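Local atomic coordinates of metagenomic carboxyl esterase MGS0156 (Uncultured organism, PDB entry 5D8M), a protein that probably hydrolyses carboxylic esters, as a metagenomic carboxyl esterase whose parallel sheet flanked by helices resembles the alpha/beta-hydrolase fold. Residues L64-A68 with A250-R254; T151-H157 with T178-V184; L165-V169 with L239-Y245; E256-R262 with V316-N320. All coordinates share one frame; numbering follows the deposited sequence.

The contacts fall into two touching pairs. Contacts 2 and 3, centres about 10 Å apart, share one parallel sheet: strand 178-184 lies between strand 151-157 and strand 244-248, and the V181 N to R244 O pair joins the two contacts. Helix 159-170, which follows strand 151-157 directly, supplies the first segment of contact 3. Contacts 1 and 4, centres about 16 Å apart, meet at R254 O and R262 NE. Along the chain, contacts 2 and 3 interleave inside the span closed by contact 1, and contact 4 opens after it. Contacts 2 and 3 build the sheet and its helix packing; contacts 1 and 4 tie the loop that leaves strand 244-248 to other loops.

Contact 1. Residues L64-A68 with A250-R254; sequences LWRLA and AFASR
A loop-to-loop contact built on an aromatic stack joins 64-68, from the long connection between helix 34-48 and strand 87-92, to 250-254, just beyond strand 244-248. The five-membered ring of W65 lies in an offset stack over the F251 ring, with centroids 3.8 Å apart and planes only 9° from parallel. W65 CG approaches F251 CZ to 3.4 Å, and W65 NE1 lies 3.3 Å from F251 CE2, so the overlap is on the pyrrole side of the indole. The same indole donates NE1-H to F251 O at 2.7 Å, a bond with an N-H...O angle of 150°. The acceptor lies near the indole plane, whereas the donor stands well above the carbonyl plane. F251 therefore holds W65 twice, by ring face and by backbone oxygen, which should restrict rotation of the indole. This double grip follows from the F251 side chain, whose CG sits between backbone N and carbonyl carbon (chi1 65°). L67 CD1 touches the edge of the phenyl ring, 3.9 Å from F251 CZ. Both segments also bond through their backbones to the loop after strand 290-293, W65 with Y294 and F251 with P295 and A297. The arrangement is an offset Trp-Phe stack among loops at the C-terminal end of the sheet, the side on which active sites lie in alpha/beta-hydrolases, the fold this chain probably has.

Contact 2. Residues T151-H157 with T178-V184; sequences TIVFVTH and TAAVVSV
F154 with A180 and V182, and T156 with V182 and V184, form the tight part of this contact between parallel strands 151-157 and 178-184. F154 N donates to A180 O at 2.9 Å and V182 N to F154 O at 2.8 Å; T156 N and V184 N continue the pattern. V182 O is gripped twice by T156, through its N and through OG1 at 3.0 Å, a chi1 of 65° swinging the hydroxyl toward the neighbouring strand. H157 adds an edge contact, CD2 lying 3.2 Å from V184 O, while its NE2 bonds to H299 O. On the face with V153 and V155, V155 CG1 meets V184 CG2 at 4.0 Å. On the other face, covered by helix 159-170, the F154 ring turns its edge to T178, with CE2 3.4 Å from OG1, a hydroxyl bonded to L174 O. The pairing loosens at the start: I152 O takes A179 N at 3.0 Å but A180 N only weakly, and the partly exposed T151 and A179 touch merely through methyl groups. The helix-linked strands form a beta-alpha-beta crossover; in an alpha/beta-hydrolase-like sheet the turn after H157, before helix 159-170, would be consistent with the nucleophile elbow.

Contact 3. Residues L165-V169 with L239-Y245; sequences LEALV and LPARVRY
L165 lays its CD2 methyl obliquely against the Y245 ring, 3.8 Å from CE1, and sets CD1 4.3 Å from L239 CD1. The L239 methyl in turn sits over the centre of one face of the same tyrosine ring. L165 and L239 lie on the same side of the ring, and L168, one helical turn on, meets its edge, with CD1 4.2 Å from Y245 CE1. The CB atom of L168 also packs on P240 CG at 4.0 Å, and that CG lies 3.6 Å from L168 O. V169 closes the outer, partly exposed side, its CG2 4.2 Å from L239 CD2. No hydrogen bond crosses the contact, which is mainly apolar packing. The ring is also tethered by a bond within 239-245: Y245 OH donates at 2.7 Å, in the carbonyl plane and on a lone pair, to P240 O, the carbonyl that also takes the weak V243 N bond closing the type I turn P240-V243. With CG anti to the carbonyl carbon (chi1 -54°), the phenol reaches back to that turn. Helix 159-170 here packs on the loop leading into strand 244-248 and on its second residue, Y245, with T178 and V181 of strand 178-184 against L168, helix 172-177 against P240, and F233 of helix 227-236 against V169.

Contact 4. Residues E256-R262 with V316-N320; sequences ETSAILR and VISKN
S258 and S318 exchange hydrogen bonds with the backbone of each other's segment. K319 N donates to S258 OG at 3.1 Å, and A259 N donates to S318 OG at 3.0 Å in a fairly straight bond of 160°. A third bond, I260 N to V316 O at 3.1 Å, approaches from a donor tilted out of the carbonyl plane. Beside it I260 packs its CD1 on V316 CG2 at 3.7 Å, while its CG2 leans on CG1 of I317. At the other end K319 folds over the E256 backbone, its CB 3.4 Å from E256 O; the chain is bent at chi2, and NZ makes only a long salt bridge of 4.0 Å with E256 OE1. Three waters widen this shell. One donates to both E256 O and K319 O, a second links S258 OG to N320 ND2, and a third lies between S318 OG and R262 NH2, in the plane of the guanidinium. Further out, the inverse gamma turn centred on I317 brings 316-320 round at the end of helix 312-316. D298 takes the backbone N of S258, R262 NE bonds to R254 O, and F306 and M304 hold the N320 amide. Neutral donors and acceptors thus carry most of the polar joining; the ion pair is long, and the like charges of R262 NH2 and K319 NZ, 5.5 Å apart, would probably repel mildly, which E256 may partly offset.

Contact 1. Residues L64-A68 with A250-R254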
loop_
_atom_site.group_PDB
_atom_site.type_symbol
_atom_site.label_atom_id
_atom_site.label_comp_id
_atom_site.label_asym_id
_atom_site.label_seq_id
_atom_site.Cartn_x
_atom_site.Cartn_y
_atom_site.Cartn_z
ATOM N N LEU A 64 -15.291 0.015 -3.931
ATOM C CA LEU A 64 -14.759 -1.191 -3.294
ATOM C C LEU A 64 -15.447 -2.412 -3.835
ATOM O O LEU A 64 -16.672 -2.510 -3.754
ATOM C CB LEU A 64 -14.960 -1.137 -1.782
ATOM C CG LEU A 64 -14.261 -0.009 -1.027
ATOM C CD1 LEU A 64 -14.909 0.164 0.357
ATOM C CD2 LEU A 64 -12.752 -0.344 -0.876
ATOM N N TRP A 65 -14.665 -3.338 -4.385
ATOM C CA TRP A 65 -15.223 -4.564 -4.956
ATOM C C TRP A 65 -15.976 -5.335 -3.903
ATOM O O TRP A 65 -15.561 -5.374 -2.744
ATOM C CB TRP A 65 -14.129 -5.460 -5.541
ATOM C CG TRP A 65 -13.552 -4.946 -6.810
ATOM C CD1 TRP A 65 -12.371 -4.274 -6.962
ATOM C CD2 TRP A 65 -14.129 -5.049 -8.113
ATOM N NE1 TRP A 65 -12.172 -3.963 -8.286
ATOM C CE2 TRP A 65 -13.242 -4.418 -9.013
ATOM C CE3 TRP A 65 -15.312 -5.613 -8.612
ATOM C CZ2 TRP A 65 -13.493 -4.345 -10.380
ATOM C CZ3 TRP A 65 -15.560 -5.533 -9.981
ATOM C CH2 TRP A 65 -14.653 -4.901 -10.847
ATOM N N ARG A 66 -17.080 -5.949 -4.319
ATOM C CA ARG A 66 -17.847 -6.827 -3.454
ATOM C C ARG A 66 -17.436 -8.273 -3.661
ATOM O O ARG A 66 -18.058 -8.968 -4.446
ATOM C CB ARG A 66 -19.347 -6.705 -3.744
ATOM C CG ARG A 66 -19.933 -5.332 -3.529
ATOM C CD ARG A 66 -21.291 -5.195 -4.218
ATOM N NE ARG A 66 -21.152 -5.125 -5.671
ATOM C CZ ARG A 66 -22.168 -4.988 -6.521
ATOM N NH1 ARG A 66 -23.412 -4.903 -6.065
ATOM N NH2 ARG A 66 -21.941 -4.926 -7.830
ATOM N N LEU A 67 -16.410 -8.727 -2.952
ATOM C CA LEU A 67 -16.029 -10.131 -2.978
ATOM C C LEU A 67 -17.009 -10.907 -2.117
ATOM O O LEU A 67 -17.776 -10.312 -1.368
ATOM C CB LEU A 67 -14.583 -10.332 -2.494
ATOM C CG LEU A 67 -13.536 -10.421 -3.628
ATOM C CD1 LEU A 67 -13.351 -9.078 -4.316
ATOM C CD2 LEU A 67 -12.207 -10.990 -3.149
ATOM N N ALA A 68 -16.989 -12.231 -2.230
ATOM C CA ALA A 68 -17.949 -13.077 -1.516
ATOM C C ALA A 68 -17.741 -13.018 -0.005
ATOM O O ALA A 68 -16.643 -12.730 0.481
ATOM C CB ALA A 68 -17.856 -14.542 -2.013
ATOM N N ALA A 250 -5.798 -3.644 -3.941
ATOM C CA ALA A 250 -6.469 -3.065 -5.102
ATOM C C ALA A 250 -6.465 -3.985 -6.321
ATOM O O ALA A 250 -5.552 -4.809 -6.504
ATOM C CB ALA A 250 -5.831 -1.734 -5.456
ATOM N N PHE A 251 -7.517 -3.854 -7.135
ATOM C CA PHE A 251 -7.488 -4.308 -8.509
ATOM C C PHE A 251 -8.593 -3.611 -9.273
ATOM O O PHE A 251 -9.587 -3.187 -8.690
ATOM C CB PHE A 251 -7.620 -5.843 -8.601
ATOM C CG PHE A 251 -8.946 -6.400 -8.128
ATOM C CD1 PHE A 251 -9.125 -6.792 -6.804
ATOM C CD2 PHE A 251 -9.990 -6.576 -9.016
ATOM C CE1 PHE A 251 -10.337 -7.328 -6.379
ATOM C CE2 PHE A 251 -11.200 -7.117 -8.604
ATOM C CZ PHE A 251 -11.379 -7.492 -7.282
ATOM N N ALA A 252 -8.398 -3.481 -10.578
ATOM C CA ALA A 252 -9.405 -2.949 -11.470
ATOM C C ALA A 252 -9.507 -3.883 -12.664
ATOM O O ALA A 252 -8.641 -4.730 -12.859
ATOM C CB ALA A 252 -9.047 -1.541 -11.916
ATOM N N SER A 253 -10.550 -3.724 -13.470
ATOM C CA SER A 253 -10.662 -4.489 -14.700
ATOM C C SER A 253 -9.529 -4.062 -15.600
ATOM O O SER A 253 -8.914 -3.019 -15.364
ATOM C CB SER A 253 -12.011 -4.256 -15.381
ATOM O OG SER A 253 -12.136 -2.889 -15.752
ATOM N N ARG A 254 -9.260 -4.846 -16.640
ATOM C CA ARG A 254 -8.198 -4.490 -17.569
ATOM C C ARG A 254 -8.411 -3.107 -18.189
ATOM O O ARG A 254 -7.484 -2.309 -18.275
ATOM C CB ARG A 254 -8.083 -5.539 -18.669
ATOM C CG ARG A 254 -6.870 -5.324 -19.517
ATOM C CD ARG A 254 -6.751 -6.349 -20.608
ATOM N NE ARG A 254 -5.425 -6.275 -21.209
ATOM C CZ ARG A 254 -5.059 -5.408 -22.155
ATOM N NH1 ARG A 254 -3.818 -5.446 -22.630
ATOM N NH2 ARG A 254 -5.918 -4.510 -22.630
#

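Contact 2. Residues T151-H157 with T178-V184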
loop_
_atom_site.group_PDB
_atom_site.type_symbol
_atom_site.label_atom_id
_atom_site.label_comp_id
_atom_site.label_asym_id
_atom_site.label_seq_id
_atom_site.Cartn_x
_atom_site.Cartn_y
_atom_site.Cartn_z
ATOM N N THR A 151 -0.253 9.524 18.158
ATOM C CA THR A 151 -0.469 8.111 17.898
ATOM C C THR A 151 -0.078 7.790 16.448
ATOM O O THR A 151 -0.663 8.310 15.495
ATOM C CB THR A 151 -1.923 7.710 18.203
ATOM O OG1 THR A 151 -2.195 7.973 19.586
ATOM C CG2 THR A 151 -2.114 6.236 17.957
ATOM N N ILE A 152 0.950 6.961 16.297
ATOM C CA ILE A 152 1.553 6.709 14.997
ATOM C C ILE A 152 0.814 5.613 14.222
ATOM O O ILE A 152 0.709 4.469 14.684
ATOM C CB ILE A 152 3.035 6.319 15.153
ATOM C CG1 ILE A 152 3.806 7.474 15.796
ATOM C CG2 ILE A 152 3.630 5.930 13.810
ATOM C CD1 ILE A 152 3.777 8.774 14.968
ATOM N N VAL A 153 0.269 5.990 13.065
ATOM C CA VAL A 153 -0.379 5.041 12.172
ATOM C C VAL A 153 0.287 5.102 10.799
ATOM O O VAL A 153 0.124 6.076 10.071
ATOM C CB VAL A 153 -1.895 5.329 12.049
ATOM C CG1 VAL A 153 -2.540 4.408 10.973
ATOM C CG2 VAL A 153 -2.572 5.149 13.407
ATOM N N PHE A 154 1.059 4.077 10.452
ATOM C CA PHE A 154 1.667 4.020 9.127
ATOM C C PHE A 154 0.589 3.761 8.087
ATOM O O PHE A 154 -0.293 2.927 8.302
ATOM C CB PHE A 154 2.728 2.913 9.037
ATOM C CG PHE A 154 4.014 3.231 9.774
ATOM C CD1 PHE A 154 4.959 4.063 9.205
ATOM C CD2 PHE A 154 4.269 2.690 11.034
ATOM C CE1 PHE A 154 6.155 4.362 9.859
ATOM C CE2 PHE A 154 5.468 2.983 11.700
ATOM C CZ PHE A 154 6.416 3.817 11.102
ATOM N N VAL A 155 0.658 4.502 6.983
ATOM C CA VAL A 155 -0.133 4.207 5.803
ATOM C C VAL A 155 0.844 4.078 4.657
ATOM O O VAL A 155 1.536 5.039 4.314
ATOM C CB VAL A 155 -1.171 5.293 5.502
ATOM C CG1 VAL A 155 -1.985 4.908 4.280
ATOM C CG2 VAL A 155 -2.097 5.477 6.723
ATOM N N THR A 156 0.947 2.867 4.121
ATOM C CA THR A 156 2.060 2.507 3.266
ATOM C C THR A 156 1.538 2.071 1.917
ATOM O O THR A 156 0.391 1.627 1.814
ATOM C CB THR A 156 2.902 1.359 3.918
ATOM O OG1 THR A 156 2.115 0.158 4.020
ATOM C CG2 THR A 156 3.316 1.725 5.337
ATOM N N HIS A 157 2.376 2.187 0.885
ATOM C CA HIS A 157 1.992 1.776 -0.459
ATOM C C HIS A 157 3.099 0.900 -1.050
ATOM O O HIS A 157 4.295 1.214 -0.916
ATOM C CB HIS A 157 1.737 3.014 -1.347
ATOM C CG HIS A 157 1.374 2.692 -2.771
ATOM N ND1 HIS A 157 2.115 3.138 -3.844
ATOM C CD2 HIS A 157 0.341 1.989 -3.293
ATOM C CE1 HIS A 157 1.552 2.732 -4.967
ATOM N NE2 HIS A 157 0.469 2.039 -4.661
ATOM N N THR A 178 4.712 2.370 17.718
ATOM C CA THR A 178 3.772 2.317 16.596
ATOM C C THR A 178 2.435 1.711 17.009
ATOM O O THR A 178 2.411 0.612 17.564
ATOM C CB THR A 178 4.373 1.490 15.433
ATOM O OG1 THR A 178 5.592 2.108 14.993
ATOM C CG2 THR A 178 3.399 1.391 14.247
ATOM N N ALA A 179 1.328 2.389 16.713
ATOM C CA ALA A 179 0.009 1.814 17.001
ATOM C C ALA A 179 -0.512 0.889 15.882
ATOM O O ALA A 179 -1.151 -0.132 16.150
ATOM C CB ALA A 179 -0.998 2.902 17.267
ATOM N N ALA A 180 -0.250 1.246 14.638
ATOM C CA ALA A 180 -0.886 0.534 13.535
ATOM C C ALA A 180 -0.113 0.663 12.245
ATOM O O ALA A 180 0.578 1.672 12.022
ATOM C CB ALA A 180 -2.315 1.050 13.339
ATOM N N VAL A 181 -0.218 -0.370 11.403
ATOM C CA VAL A 181 0.262 -0.309 10.022
ATOM C C VAL A 181 -0.856 -0.630 9.078
ATOM O O VAL A 181 -1.458 -1.688 9.189
ATOM C CB VAL A 181 1.384 -1.310 9.732
ATOM C CG1 VAL A 181 1.790 -1.219 8.249
ATOM C CG2 VAL A 181 2.576 -1.064 10.670
ATOM N N VAL A 182 -1.108 0.269 8.135
ATOM C CA VAL A 182 -2.072 0.027 7.086
ATOM C C VAL A 182 -1.337 -0.146 5.776
ATOM O O VAL A 182 -0.553 0.709 5.372
ATOM C CB VAL A 182 -3.062 1.188 6.947
ATOM C CG1 VAL A 182 -4.072 0.859 5.851
ATOM C CG2 VAL A 182 -3.756 1.434 8.289
ATOM N N SER A 183 -1.574 -1.274 5.134
ATOM C CA SER A 183 -1.008 -1.574 3.839
ATOM C C SER A 183 -2.015 -1.239 2.731
ATOM O O SER A 183 -3.138 -1.760 2.738
ATOM C CB SER A 183 -0.639 -3.079 3.800
ATOM O OG SER A 183 0.049 -3.418 2.613
ATOM N N VAL A 184 -1.613 -0.399 1.783
ATOM C CA VAL A 184 -2.412 -0.078 0.613
ATOM C C VAL A 184 -1.702 -0.581 -0.650
ATOM O O VAL A 184 -0.673 -0.027 -1.048
ATOM C CB VAL A 184 -2.651 1.452 0.500
ATOM C CG1 VAL A 184 -3.593 1.770 -0.639
ATOM C CG2 VAL A 184 -3.191 2.015 1.852
#

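Contact 3. Residues L165-V169 with L239-Y245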
loop_
_atom_site.group_PDB
_atom_site.type_symbol
_atom_site.label_atom_id
_atom_site.label_comp_id
_atom_site.label_asym_id
_atom_site.label_seq_id
_atom_site.Cartn_x
_atom_site.Cartn_y
_atom_site.Cartn_z
ATOM N N LEU A 165 7.406 -3.025 7.660
ATOM C CA LEU A 165 7.422 -4.292 8.407
ATOM C C LEU A 165 8.855 -4.693 8.790
ATOM O O LEU A 165 9.098 -5.167 9.902
ATOM C CB LEU A 165 6.766 -5.422 7.591
ATOM C CG LEU A 165 5.251 -5.307 7.356
ATOM C CD1 LEU A 165 4.648 -6.589 6.705
ATOM C CD2 LEU A 165 4.504 -4.937 8.657
ATOM N N GLU A 166 9.801 -4.517 7.876
ATOM C CA GLU A 166 11.179 -4.840 8.207
ATOM C C GLU A 166 11.690 -3.924 9.318
ATOM O O GLU A 166 12.442 -4.356 10.185
ATOM C CB GLU A 166 12.080 -4.748 6.966
ATOM C CG GLU A 166 11.681 -5.801 5.896
ATOM C CD GLU A 166 12.835 -6.323 5.027
ATOM O OE1 GLU A 166 14.003 -5.880 5.181
ATOM O OE2 GLU A 166 12.557 -7.200 4.179
ATOM N N ALA A 167 11.267 -2.665 9.292
ATOM C CA ALA A 167 11.642 -1.725 10.352
ATOM C C ALA A 167 11.077 -2.182 11.710
ATOM O O ALA A 167 11.780 -2.200 12.718
ATOM C CB ALA A 167 11.152 -0.319 10.003
ATOM N N LEU A 168 9.812 -2.577 11.730
ATOM C CA LEU A 168 9.164 -3.001 12.992
ATOM C C LEU A 168 9.841 -4.232 13.574
ATOM O O LEU A 168 9.986 -4.374 14.773
ATOM C CB LEU A 168 7.673 -3.274 12.753
ATOM C CG LEU A 168 6.900 -1.994 12.429
ATOM C CD1 LEU A 168 5.478 -2.310 12.097
ATOM C CD2 LEU A 168 6.945 -1.064 13.641
ATOM N N VAL A 169 10.278 -5.120 12.699
ATOM C CA VAL A 169 11.000 -6.300 13.123
ATOM C C VAL A 169 12.415 -5.976 13.583
ATOM O O VAL A 169 12.927 -6.595 14.511
ATOM C CB VAL A 169 11.048 -7.346 11.989
ATOM C CG1 VAL A 169 12.032 -8.461 12.325
ATOM C CG2 VAL A 169 9.650 -7.923 11.760
ATOM N N LEU A 239 5.591 -10.792 13.234
ATOM C CA LEU A 239 5.355 -9.354 13.247
ATOM C C LEU A 239 5.026 -8.966 14.683
ATOM O O LEU A 239 4.377 -9.737 15.383
ATOM C CB LEU A 239 4.230 -8.971 12.301
ATOM C CG LEU A 239 4.457 -9.359 10.836
ATOM C CD1 LEU A 239 3.268 -8.913 10.015
ATOM C CD2 LEU A 239 5.745 -8.704 10.299
ATOM N N PRO A 240 5.506 -7.797 15.145
ATOM C CA PRO A 240 5.230 -7.408 16.542
ATOM C C PRO A 240 3.736 -7.408 16.851
ATOM O O PRO A 240 2.981 -6.756 16.143
ATOM C CB PRO A 240 5.804 -5.989 16.638
ATOM C CG PRO A 240 6.917 -5.976 15.616
ATOM C CD PRO A 240 6.459 -6.883 14.488
ATOM N N ALA A 241 3.339 -8.124 17.899
ATOM C CA ALA A 241 1.931 -8.352 18.216
ATOM C C ALA A 241 1.180 -7.137 18.757
ATOM O O ALA A 241 -0.037 -7.071 18.635
ATOM C CB ALA A 241 1.816 -9.497 19.233
ATOM N N ARG A 242 1.878 -6.202 19.388
ATOM C CA ARG A 242 1.194 -5.060 19.971
ATOM C C ARG A 242 0.780 -4.021 18.901
ATOM O O ARG A 242 -0.044 -3.143 19.166
ATOM C CB ARG A 242 2.068 -4.404 21.040
ATOM C CG ARG A 242 3.389 -3.836 20.522
ATOM C CD ARG A 242 3.916 -2.703 21.445
ATOM N NE ARG A 242 2.922 -1.638 21.614
ATOM C CZ ARG A 242 2.636 -0.739 20.672
ATOM N NH1 ARG A 242 3.266 -0.788 19.512
ATOM N NH2 ARG A 242 1.715 0.196 20.879
ATOM N N VAL A 243 1.361 -4.126 17.707
ATOM C CA VAL A 243 0.972 -3.286 16.560
ATOM C C VAL A 243 -0.241 -3.906 15.826
ATOM O O VAL A 243 -0.309 -5.119 15.677
ATOM C CB VAL A 243 2.144 -3.131 15.564
ATOM C CG1 VAL A 243 1.735 -2.250 14.370
ATOM C CG2 VAL A 243 3.382 -2.583 16.266
ATOM N N ARG A 244 -1.215 -3.102 15.408
ATOM C CA ARG A 244 -2.335 -3.633 14.633
ATOM C C ARG A 244 -2.073 -3.475 13.133
ATOM O O ARG A 244 -1.585 -2.437 12.699
ATOM C CB ARG A 244 -3.625 -2.932 15.014
ATOM C CG ARG A 244 -3.861 -2.889 16.516
ATOM C CD ARG A 244 -4.669 -4.049 16.987
ATOM N NE ARG A 244 -6.057 -3.638 17.184
ATOM C CZ ARG A 244 -6.537 -3.090 18.300
ATOM N NH1 ARG A 244 -5.749 -2.890 19.357
ATOM N NH2 ARG A 244 -7.816 -2.747 18.356
ATOM N N TYR A 245 -2.414 -4.494 12.348
ATOM C CA TYR A 245 -2.169 -4.457 10.910
ATOM C C TYR A 245 -3.481 -4.462 10.137
ATOM O O TYR A 245 -4.446 -5.140 10.522
ATOM C CB TYR A 245 -1.284 -5.643 10.492
ATOM C CG TYR A 245 -0.012 -5.701 11.306
ATOM C CD1 TYR A 245 1.093 -4.938 10.956
ATOM C CD2 TYR A 245 0.073 -6.487 12.447
ATOM C CE1 TYR A 245 2.249 -4.968 11.715
ATOM C CE2 TYR A 245 1.223 -6.524 13.210
ATOM C CZ TYR A 245 2.310 -5.764 12.843
ATOM O OH TYR A 245 3.469 -5.813 13.617
#

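Contact 4. Residues E256-R262 with V316-N320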
loop_
_atom_site.group_PDB
_atom_site.type_symbol
_atom_site.label_atom_id
_atom_site.label_comp_id
_atom_site.label_asym_id
_atom_site.label_seq_id
_atom_site.Cartn_x
_atom_site.Cartn_y
_atom_site.Cartn_z
ATOM N N GLU A 256 -9.987 -0.553 -16.983
ATOM C CA GLU A 256 -9.817 0.539 -16.015
ATOM C C GLU A 256 -8.435 0.528 -15.370
ATOM O O GLU A 256 -8.199 1.173 -14.342
ATOM C CB GLU A 256 -10.904 0.480 -14.941
ATOM C CG GLU A 256 -12.325 0.701 -15.497
ATOM C CD GLU A 256 -12.500 2.040 -16.240
ATOM O OE1 GLU A 256 -11.819 3.033 -15.891
ATOM O OE2 GLU A 256 -13.335 2.103 -17.179
ATOM N N THR A 257 -7.517 -0.200 -15.990
ATOM C CA THR A 257 -6.134 -0.281 -15.548
ATOM C C THR A 257 -5.298 0.612 -16.492
ATOM O O THR A 257 -5.483 0.559 -17.701
ATOM C CB THR A 257 -5.626 -1.763 -15.561
ATOM O OG1 THR A 257 -6.343 -2.548 -14.581
ATOM C CG2 THR A 257 -4.135 -1.851 -15.268
ATOM N N SER A 258 -4.432 1.454 -15.926
ATOM C CA SER A 258 -3.589 2.371 -16.703
ATOM C C SER A 258 -2.796 1.689 -17.813
ATOM O O SER A 258 -2.273 0.603 -17.617
ATOM C CB SER A 258 -2.591 3.102 -15.772
ATOM O OG SER A 258 -3.257 3.977 -14.888
ATOM N N ALA A 259 -2.691 2.359 -18.961
ATOM C CA ALA A 259 -2.012 1.794 -20.124
ATOM C C ALA A 259 -0.633 1.256 -19.749
ATOM O O ALA A 259 -0.289 0.144 -20.101
ATOM C CB ALA A 259 -1.903 2.831 -21.226
ATOM N N ILE A 260 0.120 2.032 -18.977
ATOM C CA ILE A 260 1.494 1.686 -18.655
ATOM C C ILE A 260 1.542 0.374 -17.861
ATOM O O ILE A 260 2.524 -0.366 -17.933
ATOM C CB ILE A 260 2.199 2.828 -17.852
ATOM C CG1 ILE A 260 3.712 2.618 -17.821
ATOM C CG2 ILE A 260 1.622 2.973 -16.436
ATOM C CD1 ILE A 260 4.399 3.113 -19.065
ATOM N N LEU A 261 0.467 0.075 -17.138
ATOM C CA LEU A 261 0.424 -1.102 -16.267
ATOM C C LEU A 261 -0.158 -2.332 -16.976
ATOM O O LEU A 261 0.022 -3.462 -16.530
ATOM C CB LEU A 261 -0.399 -0.808 -15.017
ATOM C CG LEU A 261 0.114 0.294 -14.090
ATOM C CD1 LEU A 261 -0.873 0.420 -12.935
ATOM C CD2 LEU A 261 1.537 -0.012 -13.579
ATOM N N ARG A 262 -0.849 -2.122 -18.088
ATOM C CA ARG A 262 -1.519 -3.244 -18.739
ATOM C C ARG A 262 -0.609 -4.398 -19.163
ATOM O O ARG A 262 -0.994 -5.543 -18.991
ATOM C CB ARG A 262 -2.314 -2.763 -19.955
ATOM C CG ARG A 262 -3.500 -1.925 -19.553
ATOM C CD ARG A 262 -4.559 -1.919 -20.651
ATOM N NE ARG A 262 -5.629 -1.002 -20.304
ATOM C CZ ARG A 262 -5.777 0.208 -20.832
ATOM N NH1 ARG A 262 -4.945 0.636 -21.780
ATOM N NH2 ARG A 262 -6.784 0.977 -20.430
ATOM N N VAL A 316 0.470 8.217 -19.938
ATOM C CA VAL A 316 0.449 6.758 -20.010
ATOM C C VAL A 316 -0.118 6.155 -18.723
ATOM O O VAL A 316 -0.587 5.024 -18.722
ATOM C CB VAL A 316 1.847 6.186 -20.315
ATOM C CG1 VAL A 316 2.349 6.771 -21.634
ATOM C CG2 VAL A 316 2.827 6.465 -19.174
ATOM N N ILE A 317 -0.109 6.928 -17.639
ATOM C CA ILE A 317 -0.802 6.552 -16.417
ATOM C C ILE A 317 -2.255 6.997 -16.592
ATOM O O ILE A 317 -2.745 7.916 -15.926
ATOM C CB ILE A 317 -0.106 7.173 -15.197
ATOM C CG1 ILE A 317 1.369 6.734 -15.209
ATOM C CG2 ILE A 317 -0.789 6.780 -13.865
ATOM C CD1 ILE A 317 2.235 7.395 -14.172
ATOM N N SER A 318 -2.926 6.326 -17.523
ATOM C CA SER A 318 -4.175 6.800 -18.119
ATOM C C SER A 318 -5.443 6.541 -17.297
ATOM O O SER A 318 -6.507 7.009 -17.657
ATOM C CB SER A 318 -4.350 6.151 -19.490
ATOM O OG SER A 318 -4.450 4.746 -19.327
ATOM N N LYS A 319 -5.346 5.789 -16.206
ATOM C CA LYS A 319 -6.538 5.510 -15.395
ATOM C C LYS A 319 -6.269 5.822 -13.920
ATOM O O LYS A 319 -6.491 4.983 -13.051
ATOM C CB LYS A 319 -6.975 4.047 -15.574
ATOM C CG LYS A 319 -7.431 3.704 -17.016
ATOM C CD LYS A 319 -8.705 4.485 -17.371
ATOM C CE LYS A 319 -9.148 4.192 -18.806
ATOM N NZ LYS A 319 -10.424 4.896 -19.136
ATOM N N ASN A 320 -5.811 7.040 -13.649
ATOM C CA ASN A 320 -5.295 7.426 -12.333
ATOM C C ASN A 320 -6.369 7.976 -11.393
ATOM O O ASN A 320 -6.103 8.248 -10.221
ATOM C CB ASN A 320 -4.179 8.462 -12.515
ATOM C CG ASN A 320 -3.391 8.713 -11.238
ATOM O OD1 ASN A 320 -3.376 9.823 -10.712
ATOM N ND2 ASN A 320 -2.741 7.685 -10.743
HETATM O O HOH W 1 -7.456 2.491 -12.035
HETATM O O HOH W 2 -3.091 5.087 -12.162
HETATM O O HOH W 3 -6.223 3.882 -21.632
#